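Local coordinates for protein DNA methyltransferase (Nicotiana tabacum, PDB 4ONQ) that probably transfers methyl groups from S-adenosyl-L-methionine to carbon 5 of cytosines in DNA, this chain being the catalytic domain of a plant DRM-type enzyme, at residues A[66-71]-A[217-222]; A[221-226]-A[245-250]; A[252-257]-A[271-276]. The protein carries 5 engineered substitutions. All blocks are in the same frame, centred on the assembly; numbering follows the deposited sequence.

All three contacts are buried packing of one methyltransferase domain, and they run in series along the chain. Interaction 1 brings an imidazole of helix 213-220 against a carboxylate and a valine of strand 66-69 at one edge of the sheet. Interaction 2 begins where interaction 1 ends, sharing residues 221 and 222, and is mainly packing of leucines from 245-250 on the 221-226 segment, with a partly exposed lysine at its margin. Interaction 3, on strand 254-260 and helix 264-276, is wholly apolar across its two segments and built on tryptophans. The last two are neighbours: Leu247 O and Ile252 N probably hydrogen-bond, and Leu247 CD1 packs on Leu254 CD2. Interactions 1 and 3 engage strands far apart in the same sheet.

Interaction 1: A[66-71]-A[217-222]; sequences EFVDSK and AYHLSV
Of residues 217-222, His219 alone touches the 66-71 segment, and its imidazole lies against Glu66 and Val68. The apolar part is at the ring edge: Val68 CG1 comes up in the ring plane, 3.7 Å from His219 CE1, the two side chains passing each other in opposite directions. With CG anti to the carbonyl carbon (chi1 -58°), His219 points its CE1-NE2 end at the strand.

The polar part is proximity without a bond. Glu66 OE1 lies over the rim of one ring face, 4.1 Å above the plane of the His219 ring; the carboxylate is tilted 22° from the imidazole. Glu66 OE2 is likewise 4.1 Å from His219 NE2, too far for a hydrogen bond. The extended Glu66 chain, CG anti to the backbone N (chi1 173°), carries the carboxylate to this position, where other residues grip it: OE1 hydrogen-bonds His84 NE2, and OE2 takes the Phe15 amide and a salt bridge from Arg91. His219 ND1 is held by the Tyr41 hydroxyl, and Tyr82 meets the ring edge-to-face. A protonated imidazole would probably be favoured by the nearby carboxylate, although the salt bridge to Arg91 would be expected to weaken that effect.

Two bonds lie within the segments. Asp69 OD1 accepts Lys71 N at 3.1 Å from above the carboxylate plane, an Asx turn where strand 66-69 passes into a 3-10 segment. Ser221 OG gives its hydrogen to Tyr218 O at 3.0 Å, three residues back, and is also bonded to Phe92 N.

Strand 66-69 pairs antiparallel with 79-84, the one reversed strand of the seven-stranded Rossmann-like sheet of class I methyltransferases; 66-69 is added outside it as an edge strand, here packed against helix 213-220.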
# COMPACT_ATOMS: atom_id res chain seq x y z
N GLU A 66 -0.08 -8.07 11.99
CA GLU A 66 -1.51 -7.97 11.77
C GLU A 66 -1.74 -8.20 10.28
O GLU A 66 -1.33 -7.38 9.45
CB GLU A 66 -2.02 -6.60 12.20
CG GLU A 66 -3.48 -6.35 11.84
CD GLU A 66 -4.00 -5.00 12.32
OE1 GLU A 66 -3.19 -4.09 12.59
OE2 GLU A 66 -5.24 -4.86 12.44
N PHE A 67 -2.36 -9.32 9.96
CA PHE A 67 -2.60 -9.68 8.57
C PHE A 67 -3.92 -9.12 8.09
O PHE A 67 -4.96 -9.35 8.70
CB PHE A 67 -2.57 -11.20 8.39
CG PHE A 67 -1.23 -11.82 8.66
CD1 PHE A 67 -0.18 -11.63 7.77
CD2 PHE A 67 -1.03 -12.61 9.78
CE1 PHE A 67 1.05 -12.20 8.01
CE2 PHE A 67 0.20 -13.19 10.02
CZ PHE A 67 1.25 -12.98 9.13
N VAL A 68 -3.87 -8.39 6.98
CA VAL A 68 -5.08 -7.82 6.41
C VAL A 68 -5.04 -7.78 4.87
O VAL A 68 -3.98 -7.56 4.26
CB VAL A 68 -5.45 -6.44 7.05
CG1 VAL A 68 -4.24 -5.79 7.68
CG2 VAL A 68 -6.12 -5.51 6.05
N ASP A 69 -6.19 -8.07 4.28
CA ASP A 69 -6.37 -8.08 2.84
C ASP A 69 -7.04 -6.78 2.46
O ASP A 69 -8.07 -6.41 3.02
CB ASP A 69 -7.24 -9.28 2.44
CG ASP A 69 -7.21 -9.56 0.95
OD1 ASP A 69 -7.11 -8.60 0.15
OD2 ASP A 69 -7.29 -10.75 0.58
N SER A 70 -6.46 -6.07 1.49
CA SER A 70 -6.97 -4.76 1.13
C SER A 70 -8.28 -4.84 0.36
O SER A 70 -8.86 -3.82 -0.00
CB SER A 70 -5.93 -3.97 0.33
OG SER A 70 -4.86 -3.57 1.16
N LYS A 71 -8.79 -6.03 0.20
CA LYS A 71 -10.03 -6.21 -0.48
C LYS A 71 -11.15 -5.73 0.36
O LYS A 71 -12.23 -5.54 -0.09
CB LYS A 71 -10.23 -7.66 -0.78
CG LYS A 71 -10.80 -8.46 0.32
CD LYS A 71 -10.79 -9.89 -0.05
CE LYS A 71 -11.53 -10.77 0.88
NZ LYS A 71 -11.43 -12.16 0.47
N ALA A 217 -4.19 4.07 5.94
CA ALA A 217 -4.81 5.20 6.60
C ALA A 217 -5.73 4.73 7.71
O ALA A 217 -5.81 5.36 8.77
CB ALA A 217 -5.59 6.05 5.61
N TYR A 218 -6.41 3.61 7.47
CA TYR A 218 -7.24 3.02 8.51
C TYR A 218 -6.39 2.69 9.73
O TYR A 218 -6.82 2.92 10.86
CB TYR A 218 -7.95 1.76 8.01
CG TYR A 218 -8.86 1.11 9.04
CD1 TYR A 218 -10.06 1.71 9.41
CD2 TYR A 218 -8.52 -0.10 9.62
CE1 TYR A 218 -10.90 1.11 10.34
CE2 TYR A 218 -9.35 -0.70 10.55
CZ TYR A 218 -10.53 -0.10 10.91
OH TYR A 218 -11.35 -0.70 11.84
N HIS A 219 -5.19 2.17 9.51
CA HIS A 219 -4.32 1.91 10.67
C HIS A 219 -3.75 3.18 11.33
O HIS A 219 -3.68 3.26 12.56
CB HIS A 219 -3.21 0.92 10.32
CG HIS A 219 -3.72 -0.39 9.82
ND1 HIS A 219 -2.98 -1.21 9.00
CD2 HIS A 219 -4.90 -1.02 10.01
CE1 HIS A 219 -3.68 -2.29 8.71
NE2 HIS A 219 -4.85 -2.20 9.31
N LEU A 220 -3.36 4.16 10.53
CA LEU A 220 -2.71 5.37 11.06
C LEU A 220 -3.71 6.37 11.64
O LEU A 220 -3.30 7.35 12.26
CB LEU A 220 -1.89 6.06 9.97
CG LEU A 220 -0.72 5.29 9.35
CD1 LEU A 220 -0.02 6.11 8.26
CD2 LEU A 220 0.26 4.87 10.42
N SER A 221 -5.00 6.13 11.44
CA SER A 221 -6.02 7.10 11.83
C SER A 221 -5.99 7.41 13.32
O SER A 221 -6.35 8.50 13.74
CB SER A 221 -7.41 6.61 11.42
OG SER A 221 -7.78 5.46 12.16
N VAL A 222 -5.54 6.44 14.12
CA VAL A 222 -5.39 6.61 15.56
C VAL A 222 -4.40 7.71 15.92
O VAL A 222 -4.36 8.16 17.07
CB VAL A 222 -4.92 5.30 16.24
CG1 VAL A 222 -5.87 4.16 15.92
CG2 VAL A 222 -3.50 4.96 15.80

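Interaction 2: A[221-226]-A[245-250]; sequences SVLKDL and VALYRL
Lys224 reaches across to the backbone of Leu250 and runs its chain alongside that carbonyl. CB points toward the 245-250 segment but stays short of it. CG, placed anti to the backbone N (chi1 -176°), is the first atom to approach, 4.2 Å from Leu250 O. CD and CE both pass at 3.3 Å from Leu250 O, and a bend at chi4 (50°) then folds NZ back to the same oxygen, 3.2 Å away, in a weak hydrogen bond. With an alanine here, the Leu250 carbonyl would probably lose both its ammonium partner and the methylenes lying beside it.

Beneath this polar margin the contact is apolar. The two methyls of Leu250 lie side by side against one side of Ser221: CD2 lies 3.6 Å from Ser221 CB, while CD1 lies 3.6 Å from Ser221 N, next to Ala217 O and the Leu220 backbone of the preceding helix. Deeper in, Leu223 CD1 makes a looser contact with Leu247 CD2 at 4.5 Å. Leu223 also rests on Ile231 and Phe39, and Leu247 on Val233.

Residues 221-226 keep helical backbone angles without regular helix bonds and lead to strand 231-236, which helix 242-249 follows. The contact thus folds the entry to that strand onto the helix leaving it, the strand-helix pair whose connecting loop typically holds the cofactor in Rossmann-like methyltransferases.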
# COMPACT_ATOMS: atom_id res chain seq x y z
N SER A 221 -5.00 6.13 11.44
CA SER A 221 -6.02 7.10 11.83
C SER A 221 -5.99 7.41 13.32
O SER A 221 -6.35 8.50 13.74
CB SER A 221 -7.41 6.61 11.42
OG SER A 221 -7.78 5.46 12.16
N VAL A 222 -5.54 6.44 14.12
CA VAL A 222 -5.39 6.61 15.56
C VAL A 222 -4.40 7.71 15.92
O VAL A 222 -4.36 8.16 17.07
CB VAL A 222 -4.92 5.30 16.24
CG1 VAL A 222 -5.87 4.16 15.92
CG2 VAL A 222 -3.50 4.96 15.80
N LEU A 223 -3.61 8.15 14.95
CA LEU A 223 -2.59 9.16 15.21
C LEU A 223 -3.14 10.58 15.19
O LEU A 223 -2.50 11.49 15.71
CB LEU A 223 -1.45 9.06 14.20
CG LEU A 223 -0.63 7.77 14.23
CD1 LEU A 223 0.55 7.88 13.28
CD2 LEU A 223 -0.17 7.49 15.65
N LYS A 224 -4.31 10.76 14.60
CA LYS A 224 -4.85 12.10 14.39
C LYS A 224 -5.07 12.88 15.68
O LYS A 224 -4.76 14.07 15.76
CB LYS A 224 -6.15 12.05 13.58
CG LYS A 224 -6.71 13.42 13.24
CD LYS A 224 -7.88 13.30 12.27
CE LYS A 224 -8.35 14.67 11.81
NZ LYS A 224 -7.20 15.49 11.34
N ASP A 225 -5.55 12.23 16.71
CA ASP A 225 -5.78 12.95 17.92
C ASP A 225 -4.49 13.21 18.63
O ASP A 225 -4.33 14.18 19.31
CB ASP A 225 -6.72 12.19 18.84
CG ASP A 225 -8.15 12.63 18.68
OD1 ASP A 225 -8.34 13.71 18.08
OD2 ASP A 225 -9.07 11.93 19.15
N LEU A 226 -3.54 12.31 18.47
CA LEU A 226 -2.29 12.39 19.20
C LEU A 226 -1.39 13.55 18.78
O LEU A 226 -0.63 14.06 19.60
CB LEU A 226 -1.53 11.07 19.10
CG LEU A 226 -2.24 9.84 19.69
CD1 LEU A 226 -1.42 8.59 19.42
CD2 LEU A 226 -2.47 10.02 21.18
N VAL A 245 0.62 10.22 1.94
CA VAL A 245 -0.70 10.46 1.37
C VAL A 245 -1.78 9.98 2.33
O VAL A 245 -2.83 10.61 2.46
CB VAL A 245 -0.85 9.78 -0.00
CG1 VAL A 245 -2.28 9.86 -0.50
CG2 VAL A 245 0.09 10.42 -1.00
N ALA A 246 -1.52 8.86 3.01
CA ALA A 246 -2.44 8.37 4.02
C ALA A 246 -2.60 9.40 5.16
O ALA A 246 -3.72 9.76 5.51
CB ALA A 246 -1.97 7.03 4.56
N LEU A 247 -1.48 9.86 5.71
CA LEU A 247 -1.52 10.87 6.77
C LEU A 247 -2.22 12.14 6.30
O LEU A 247 -2.97 12.76 7.05
CB LEU A 247 -0.11 11.23 7.23
CG LEU A 247 0.69 10.08 7.85
CD1 LEU A 247 2.15 10.48 8.00
CD2 LEU A 247 0.08 9.69 9.19
N TYR A 248 -1.97 12.52 5.05
CA TYR A 248 -2.56 13.73 4.50
C TYR A 248 -4.07 13.60 4.36
O TYR A 248 -4.82 14.52 4.68
CB TYR A 248 -1.93 14.08 3.16
CG TYR A 248 -2.64 15.18 2.41
CD1 TYR A 248 -2.47 16.51 2.76
CD2 TYR A 248 -3.48 14.88 1.34
CE1 TYR A 248 -3.12 17.52 2.07
CE2 TYR A 248 -4.13 15.88 0.64
CZ TYR A 248 -3.94 17.20 1.01
OH TYR A 248 -4.58 18.20 0.32
N ARG A 249 -4.53 12.45 3.88
CA ARG A 249 -5.96 12.25 3.69
C ARG A 249 -6.68 12.14 5.02
O ARG A 249 -7.88 12.39 5.12
CB ARG A 249 -6.22 11.02 2.82
CG ARG A 249 -5.70 11.18 1.40
CD ARG A 249 -6.09 10.02 0.52
NE ARG A 249 -7.54 9.89 0.40
CZ ARG A 249 -8.15 8.82 -0.09
NH1 ARG A 249 -7.43 7.78 -0.51
NH2 ARG A 249 -9.48 8.79 -0.15
N LEU A 250 -5.92 11.78 6.05
CA LEU A 250 -6.44 11.66 7.41
C LEU A 250 -6.58 13.03 8.04
O LEU A 250 -7.21 13.18 9.09
CB LEU A 250 -5.50 10.79 8.26
CG LEU A 250 -5.60 9.28 8.06
CD1 LEU A 250 -4.47 8.56 8.78
CD2 LEU A 250 -6.94 8.79 8.56

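Interaction 3: A[252-257]-A[271-276]; sequences IPLNTV and RSWWEQ
Two neighbouring indoles of helix 264-276, Trp273 and Trp274, receive the aliphatic side chains of strand 254-260, and they do so differently. Trp273 is met at its edge: Leu254 CD1 lies near the ring plane, 4.3 Å from Trp273 CH2. Trp274 is approached obliquely, at the far end of its six-membered ring. There Leu254 CD1 is 4.0 Å from Trp274 CZ3, and Val257 CG2 is 3.9 Å from Trp274 CH2. The single methyl CD1 of Leu254 therefore touches both indoles, while Val257 serves Trp274 alone.

Trp274 extends from the helix with CG anti to its backbone N (chi1 -171°), which carries the benzo end across to the strand; the pyrrole NE1 is left on the other side of the ring system, weakly bonded to Gly281 O. In Val257, CG2 lies anti to the carbonyl carbon and meets the ring. No hydrogen bond crosses between the two segments, and the contact rests on apolar surface alone.

The chain turns a corner at Asn255, yet Leu254 and Val257, before and after it, both point toward the helix, whereas Thr256 points away. Beyond the two segments, Trp273 also meets the His192 ring, Val245 and the Tyr248 CB, and Trp274 packs on Leu283.

These elements form a beta-alpha-beta crossover: helix 264-276 joins the parallel neighbours 254-260 and 282-286 and packs across both, with helix 242-249 beside it, touching Trp273 and Leu254, and with strand 231-236 alongside 254-260 in the sheet, Ile231 touching Leu254 and Val233 touching Val257.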
# COMPACT_ATOMS: atom_id res chain seq x y z
N ILE A 252 -4.06 14.68 9.11
CA ILE A 252 -2.98 14.81 10.07
C ILE A 252 -1.89 15.70 9.49
O ILE A 252 -1.31 15.39 8.46
CB ILE A 252 -2.38 13.44 10.41
CG1 ILE A 252 -3.47 12.51 10.97
CG2 ILE A 252 -1.24 13.60 11.40
CD1 ILE A 252 -3.00 11.09 11.23
N PRO A 253 -1.62 16.81 10.13
CA PRO A 253 -0.67 17.74 9.56
C PRO A 253 0.72 17.16 9.56
O PRO A 253 1.09 16.47 10.46
CB PRO A 253 -0.77 18.95 10.47
CG PRO A 253 -1.80 18.65 11.44
CD PRO A 253 -2.03 17.21 11.47
N LEU A 254 1.47 17.47 8.53
CA LEU A 254 2.81 17.01 8.44
C LEU A 254 3.78 18.12 8.72
O LEU A 254 3.84 19.08 8.00
CB LEU A 254 3.05 16.50 7.04
CG LEU A 254 2.20 15.32 6.64
CD1 LEU A 254 2.21 15.15 5.15
CD2 LEU A 254 2.67 14.07 7.31
N ASN A 255 4.58 17.95 9.74
CA ASN A 255 5.55 18.96 10.05
C ASN A 255 6.90 18.67 9.48
O ASN A 255 7.43 19.43 8.75
CB ASN A 255 5.62 19.16 11.56
CG ASN A 255 6.78 20.00 11.97
OD1 ASN A 255 7.77 19.50 12.46
ND2 ASN A 255 6.67 21.29 11.77
N THR A 256 7.43 17.52 9.71
CA THR A 256 8.62 17.26 9.01
C THR A 256 8.58 15.82 8.52
O THR A 256 8.17 14.96 9.24
CB THR A 256 9.76 17.56 9.92
OG1 THR A 256 10.50 18.68 9.42
CG2 THR A 256 10.66 16.44 9.97
N VAL A 257 8.93 15.59 7.27
CA VAL A 257 9.08 14.24 6.74
C VAL A 257 10.47 13.97 6.19
O VAL A 257 10.94 14.66 5.34
CB VAL A 257 8.08 13.94 5.61
CG1 VAL A 257 8.36 12.60 4.98
CG2 VAL A 257 6.67 13.98 6.13
N ARG A 271 7.93 14.87 -4.41
CA ARG A 271 8.22 16.30 -4.35
C ARG A 271 7.11 17.11 -5.04
O ARG A 271 6.60 18.10 -4.48
CB ARG A 271 9.57 16.60 -4.99
CG ARG A 271 9.92 18.08 -5.12
CD ARG A 271 10.09 18.76 -3.76
NE ARG A 271 11.14 18.14 -2.95
CZ ARG A 271 11.45 18.50 -1.71
NH1 ARG A 271 10.79 19.49 -1.12
NH2 ARG A 271 12.41 17.87 -1.05
N SER A 272 6.75 16.69 -6.25
CA SER A 272 5.65 17.32 -6.97
C SER A 272 4.38 17.31 -6.14
O SER A 272 3.70 18.33 -6.02
CB SER A 272 5.41 16.64 -8.31
OG SER A 272 6.42 16.97 -9.24
N TRP A 273 4.06 16.16 -5.54
CA TRP A 273 2.89 16.05 -4.67
C TRP A 273 2.97 17.00 -3.48
O TRP A 273 1.97 17.58 -3.05
CB TRP A 273 2.75 14.62 -4.16
CG TRP A 273 1.65 14.46 -3.17
CD1 TRP A 273 0.32 14.29 -3.44
CD2 TRP A 273 1.77 14.44 -1.74
NE1 TRP A 273 -0.39 14.18 -2.26
CE2 TRP A 273 0.48 14.26 -1.21
CE3 TRP A 273 2.85 14.56 -0.86
CZ2 TRP A 273 0.24 14.20 0.16
CZ3 TRP A 273 2.61 14.50 0.50
CH2 TRP A 273 1.31 14.33 1.00
N TRP A 274 4.16 17.14 -2.93
CA TRP A 274 4.37 17.93 -1.76
C TRP A 274 4.08 19.35 -2.04
O TRP A 274 3.46 20.03 -1.26
CB TRP A 274 5.79 17.75 -1.26
CG TRP A 274 6.10 18.36 0.06
CD1 TRP A 274 6.60 19.60 0.33
CD2 TRP A 274 5.97 17.74 1.35
NE1 TRP A 274 6.78 19.78 1.64
CE2 TRP A 274 6.41 18.72 2.31
CE3 TRP A 274 5.53 16.53 1.80
CZ2 TRP A 274 6.41 18.46 3.64
CZ3 TRP A 274 5.53 16.30 3.14
CH2 TRP A 274 5.97 17.24 4.04
N GLU A 275 4.51 19.83 -3.17
CA GLU A 275 4.15 21.14 -3.61
C GLU A 275 2.72 21.35 -3.99
O GLU A 275 2.16 22.34 -3.66
CB GLU A 275 5.05 21.56 -4.73
CG GLU A 275 6.45 21.66 -4.23
CD GLU A 275 7.47 21.83 -5.31
OE1 GLU A 275 7.13 22.24 -6.42
OE2 GLU A 275 8.64 21.58 -5.02
N GLN A 276 2.15 20.40 -4.68
CA GLN A 276 0.82 20.50 -5.20
C GLN A 276 -0.20 20.56 -4.11
O GLN A 276 -1.26 21.07 -4.29
CB GLN A 276 0.56 19.37 -6.17
CG GLN A 276 1.18 19.63 -7.52
CD GLN A 276 1.14 18.46 -8.48
OE1 GLN A 276 0.26 17.65 -8.43
NE2 GLN A 276 2.10 18.39 -9.35